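Local coordinates for ankyrin repeat domain-containing protein EMB506, chloroplastic (Arabidopsis thaliana, PDB 6JD6) that takes part in the initial differentiation of the proplastid during embryo development and is required for correct cotyledon and leaf margin development, at residues Q117-S122 with Q126-L131; K151-I154 with V160-H163. All coordinates share one frame; numbering follows the deposited sequence.

How the contacts relate
Along the chain, contact 1 comes first and is complete before contact 2 begins, so the two loops they close stand in series and neither encloses the other. Contact 1 folds helix 125-133 back on helix 115-121 in the first ankyrin repeat; contact 2 does the same for helices 148-154 and 158-166 in the second. Their centres lie about 11 Å apart, and the two hairpins are stitched together by polar and apolar links. Gln117 OE1 meets Lys151 NZ at 2.9 Å and Asp129 OD1 meets His163 NE2 at 2.8 Å, both probable hydrogen bonds. Leu121 packs on the backbone of Lys151, and Val160 on that of Ala120.

Contact 1: residues Q117-S122 with Q126-L131; sequences QTLALS and QLMDNL
Helix segments 117-121 and 126-131 run nearly antiparallel, their axes 9.2 Å apart at closest approach and their directions 157° apart, and the backbones come nearest at Leu119 and Met128. This is the helix-turn-helix hairpin of an ankyrin repeat, here the first, and all five residues that touch across it are buried. Leu119 carries most of the contact from the side of helix 115-121. Its CG stands beside the backbone N (chi1 -68°), and the side chain reaches across to the second helix, where its two methyls straddle the CB of Leu127, with Leu119 CD1 at 3.8 Å from Leu127 CB. The side chains of Leu119 and Leu127 cross at about a right angle. One turn further on, Leu131 brings a methyl against the same branch, Leu131 CD1 lying 3.6 Å from Leu119 CD1. Met128 works along its length: its CG meets Leu119 CB at 3.6 Å, while its SD sits 3.6 Å from Ala120 CA, beside the backbone. The chain of Met128 is extended at chi2 and bends at chi3 (69°), which carries its terminal methyl CE to 3.9 Å from Ala120 CB. The side chains that meet are all apolar. Outside the pair, Leu131 packs on Pro103 and Leu105 of the preceding loop, and Thr118 and Ser122 hydrogen-bond to the chain of another protein. Toward the next repeat, Ala120 and Met128 lie against Val160, and Met128 also touches Leu164, joining this hairpin to helix 158-166.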
loop_
_atom_site.group_PDB
_atom_site.type_symbol
_atom_site.label_atom_id
_atom_site.label_comp_id
_atom_site.label_asym_id
_atom_site.label_seq_id
_atom_site.Cartn_x
_atom_site.Cartn_y
_atom_site.Cartn_z
ATOM N N GLN A 117 -3.332 10.119 1.019
ATOM C CA GLN A 117 -2.836 8.769 0.789
ATOM C C GLN A 117 -1.647 8.788 -0.165
ATOM O O GLN A 117 -0.610 8.187 0.112
ATOM C CB GLN A 117 -3.942 7.874 0.228
ATOM C CG GLN A 117 -5.075 7.572 1.200
ATOM C CD GLN A 117 -6.006 6.488 0.672
ATOM O OE1 GLN A 117 -5.678 5.789 -0.289
ATOM N NE2 GLN A 117 -7.170 6.345 1.299
ATOM N N THR A 118 -1.804 9.489 -1.284
ATOM C CA THR A 118 -0.750 9.573 -2.292
ATOM C C THR A 118 0.499 10.246 -1.732
ATOM O O THR A 118 1.618 9.771 -1.937
ATOM C CB THR A 118 -1.234 10.326 -3.550
ATOM O OG1 THR A 118 -2.299 9.588 -4.171
ATOM C CG2 THR A 118 -0.102 10.496 -4.544
ATOM N N LEU A 119 0.303 11.350 -1.014
ATOM C CA LEU A 119 1.423 12.066 -0.418
ATOM C C LEU A 119 2.125 11.195 0.625
ATOM O O LEU A 119 3.350 11.221 0.747
ATOM C CB LEU A 119 0.956 13.386 0.195
ATOM C CG LEU A 119 0.472 14.452 -0.796
ATOM C CD1 LEU A 119 -0.131 15.643 -0.060
ATOM C CD2 LEU A 119 1.598 14.904 -1.731
ATOM N N ALA A 120 1.344 10.419 1.369
ATOM C CA ALA A 120 1.908 9.482 2.336
ATOM C C ALA A 120 2.794 8.443 1.651
ATOM O O ALA A 120 3.918 8.194 2.082
ATOM C CB ALA A 120 0.799 8.797 3.127
ATOM N N LEU A 121 2.285 7.836 0.582
ATOM C CA LEU A 121 3.030 6.793 -0.112
ATOM C C LEU A 121 4.241 7.350 -0.872
ATOM O O LEU A 121 5.190 6.618 -1.159
ATOM C CB LEU A 121 2.112 5.998 -1.043
ATOM C CG LEU A 121 1.030 5.138 -0.371
ATOM C CD1 LEU A 121 0.128 4.494 -1.405
ATOM C CD2 LEU A 121 1.637 4.065 0.549
ATOM N N SER A 122 4.207 8.643 -1.192
ATOM C CA SER A 122 5.335 9.292 -1.859
ATOM C C SER A 122 6.219 10.059 -0.879
ATOM O O SER A 122 7.076 10.846 -1.293
ATOM C CB SER A 122 4.854 10.219 -2.981
ATOM O OG SER A 122 4.354 9.472 -4.080
ATOM N N GLN A 126 5.552 17.139 4.664
ATOM C CA GLN A 126 5.217 18.559 4.736
ATOM C C GLN A 126 3.943 18.886 3.953
ATOM O O GLN A 126 3.096 19.646 4.422
ATOM C CB GLN A 126 6.384 19.420 4.252
ATOM C CG GLN A 126 6.127 20.919 4.360
ATOM C CD GLN A 126 5.802 21.351 5.776
ATOM O OE1 GLN A 126 6.622 21.210 6.683
ATOM N NE2 GLN A 126 4.598 21.875 5.974
ATOM N N LEU A 127 3.797 18.297 2.770
ATOM C CA LEU A 127 2.602 18.528 1.962
ATOM C C LEU A 127 1.349 17.960 2.623
ATOM O O LEU A 127 0.262 18.524 2.492
ATOM C CB LEU A 127 2.772 17.960 0.552
ATOM C CG LEU A 127 3.765 18.706 -0.337
ATOM C CD1 LEU A 127 3.818 18.072 -1.721
ATOM C CD2 LEU A 127 3.399 20.186 -0.434
ATOM N N MET A 128 1.504 16.845 3.332
ATOM C CA MET A 128 0.407 16.290 4.122
ATOM C C MET A 128 -0.018 17.274 5.202
ATOM O O MET A 128 -1.207 17.557 5.358
ATOM C CB MET A 128 0.814 14.968 4.773
ATOM C CG MET A 128 1.110 13.858 3.788
ATOM S SD MET A 128 1.548 12.314 4.610
ATOM C CE MET A 128 -0.023 11.867 5.332
ATOM N N ASP A 129 0.962 17.790 5.942
ATOM C CA ASP A 129 0.695 18.761 7.000
ATOM C C ASP A 129 -0.044 19.988 6.475
ATOM O O ASP A 129 -0.963 20.482 7.125
ATOM C CB ASP A 129 1.989 19.183 7.709
ATOM C CG ASP A 129 2.531 18.099 8.634
ATOM O OD1 ASP A 129 1.810 17.112 8.886
ATOM O OD2 ASP A 129 3.675 18.239 9.119
ATOM N N ASN A 130 0.352 20.472 5.299
ATOM C CA ASN A 130 -0.317 21.617 4.683
ATOM C C ASN A 130 -1.796 21.347 4.412
ATOM O O ASN A 130 -2.647 22.204 4.650
ATOM C CB ASN A 130 0.385 22.034 3.388
ATOM C CG ASN A 130 1.796 22.537 3.624
ATOM O OD1 ASN A 130 2.191 22.809 4.760
ATOM N ND2 ASN A 130 2.563 22.673 2.549
ATOM N N LEU A 131 -2.094 20.154 3.911
ATOM C CA LEU A 131 -3.476 19.755 3.661
ATOM C C LEU A 131 -4.272 19.704 4.955
ATOM O O LEU A 131 -5.383 20.227 5.034
ATOM C CB LEU A 131 -3.525 18.388 2.982
ATOM C CG LEU A 131 -3.416 18.366 1.461
ATOM C CD1 LEU A 131 -3.374 16.934 0.974
ATOM C CD2 LEU A 131 -4.592 19.107 0.842
#

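Contact 2: residues K151-I154 with V160-H163. With SO4 (sulfate ion), chain I.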
loop_
_atom_site.group_PDB
_atom_site.type_symbol
_atom_site.label_atom_id
_atom_site.label_comp_id
_atom_site.label_asym_id
_atom_site.label_seq_id
_atom_site.Cartn_x
_atom_site.Cartn_y
_atom_site.Cartn_z
ATOM N N LYS A 151 -3.291 3.469 4.740
ATOM C CA LYS A 151 -2.531 3.382 3.497
ATOM C C LYS A 151 -1.032 3.448 3.721
ATOM O O LYS A 151 -0.271 2.713 3.085
ATOM C CB LYS A 151 -2.953 4.476 2.522
ATOM C CG LYS A 151 -3.864 3.973 1.448
ATOM C CD LYS A 151 -3.207 2.862 0.651
ATOM C CE LYS A 151 -4.258 2.083 -0.105
ATOM N NZ LYS A 151 -5.092 3.002 -0.918
ATOM N N ALA A 152 -0.616 4.333 4.618
ATOM C CA ALA A 152 0.795 4.481 4.947
ATOM C C ALA A 152 1.359 3.179 5.506
ATOM O O ALA A 152 2.528 2.849 5.293
ATOM C CB ALA A 152 0.986 5.612 5.947
ATOM N N ILE A 153 0.521 2.446 6.232
ATOM C CA ILE A 153 0.929 1.173 6.812
ATOM C C ILE A 153 0.968 0.089 5.740
ATOM O O ILE A 153 1.918 -0.683 5.667
ATOM C CB ILE A 153 0.002 0.772 7.973
ATOM C CG1 ILE A 153 0.198 1.742 9.142
ATOM C CG2 ILE A 153 0.282 -0.644 8.420
ATOM C CD1 ILE A 153 -0.760 1.528 10.283
ATOM N N ILE A 154 -0.062 0.054 4.900
ATOM C CA ILE A 154 -0.113 -0.856 3.761
ATOM C C ILE A 154 1.108 -0.674 2.848
ATOM O O ILE A 154 1.585 -1.630 2.230
ATOM C CB ILE A 154 -1.422 -0.658 2.969
ATOM C CG1 ILE A 154 -2.619 -1.121 3.806
ATOM C CG2 ILE A 154 -1.391 -1.403 1.636
ATOM C CD1 ILE A 154 -3.963 -0.773 3.196
ATOM N N VAL A 160 6.421 8.081 7.875
ATOM C CA VAL A 160 5.137 8.745 7.679
ATOM C C VAL A 160 4.128 8.244 8.714
ATOM O O VAL A 160 3.371 9.028 9.291
ATOM C CB VAL A 160 4.600 8.499 6.251
ATOM C CG1 VAL A 160 3.171 8.995 6.116
ATOM C CG2 VAL A 160 5.504 9.178 5.226
ATOM N N ILE A 161 4.137 6.934 8.950
ATOM C CA ILE A 161 3.280 6.318 9.959
ATOM C C ILE A 161 3.449 6.975 11.327
ATOM O O ILE A 161 2.475 7.424 11.931
ATOM C CB ILE A 161 3.562 4.809 10.077
ATOM C CG1 ILE A 161 3.111 4.094 8.803
ATOM C CG2 ILE A 161 2.868 4.227 11.309
ATOM C CD1 ILE A 161 3.764 2.738 8.589
ATOM N N SER A 162 4.687 7.052 11.804
ATOM C CA SER A 162 4.952 7.619 13.120
ATOM C C SER A 162 4.609 9.109 13.179
ATOM O O SER A 162 4.184 9.609 14.220
ATOM C CB SER A 162 6.407 7.386 13.531
ATOM O OG SER A 162 7.295 8.093 12.688
ATOM N N HIS A 163 4.793 9.810 12.063
ATOM C CA HIS A 163 4.428 11.222 11.984
ATOM C C HIS A 163 2.926 11.407 12.171
ATOM O O HIS A 163 2.491 12.249 12.953
ATOM C CB HIS A 163 4.856 11.826 10.641
ATOM C CG HIS A 163 4.410 13.243 10.453
ATOM N ND1 HIS A 163 5.117 14.318 10.945
ATOM C CD2 HIS A 163 3.318 13.762 9.842
ATOM C CE1 HIS A 163 4.487 15.438 10.641
ATOM N NE2 HIS A 163 3.391 15.128 9.971
HETATM S S SO4 I . 7.287 15.534 13.385
HETATM O O1 SO4 I . 8.398 15.716 14.315
HETATM O O2 SO4 I . 6.137 14.986 14.100
HETATM O O3 SO4 I . 6.930 16.825 12.803
HETATM O O4 SO4 I . 7.684 14.613 12.324
#
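Segments 151-154 and 160-163 are both helical and come closest at Ala152 and Ile161, where Ala152 CA and Ile161 CA are 5.9 Å apart. They belong to the paired helices of the second ankyrin repeat, and the four residues in touch are buried and apolar. The small side chain of Ala152 points at the opposite helix and lets it come near: Ala152 CB meets Ile161 CG1 at 3.9 Å and Val160 CG1 at 4.0 Å. Ile161 is the main bridging group. With CG1 anti to its own carbonyl carbon (chi1 -68°), it sends CD1 across to the backbone of helix 148-154, where Ile161 CD1 comes to 3.5 Å from the carbonyl oxygen Ala152 O and to 3.7 Å from Ile153 CA. Ile153 receives the same methyl on its side chain, Ile153 CG1 lying 3.7 Å from Ile161 CD1, and the two isoleucine side chains lie roughly perpendicular. Val160 also packs on Met123 and Ile125 of the first repeat, whereas Ile153 touches Pro181, Tyr184 and Ala185 of helix 181-187, so the pair is held between its neighbours. At the far side of helix 158-166, a sulfate, probably from the crystallisation liquor and also bound by Arg166 NE, accepts a nearly straight bond from His163 ND1 to its O4 (2.9 Å, N-H...O angle 166°).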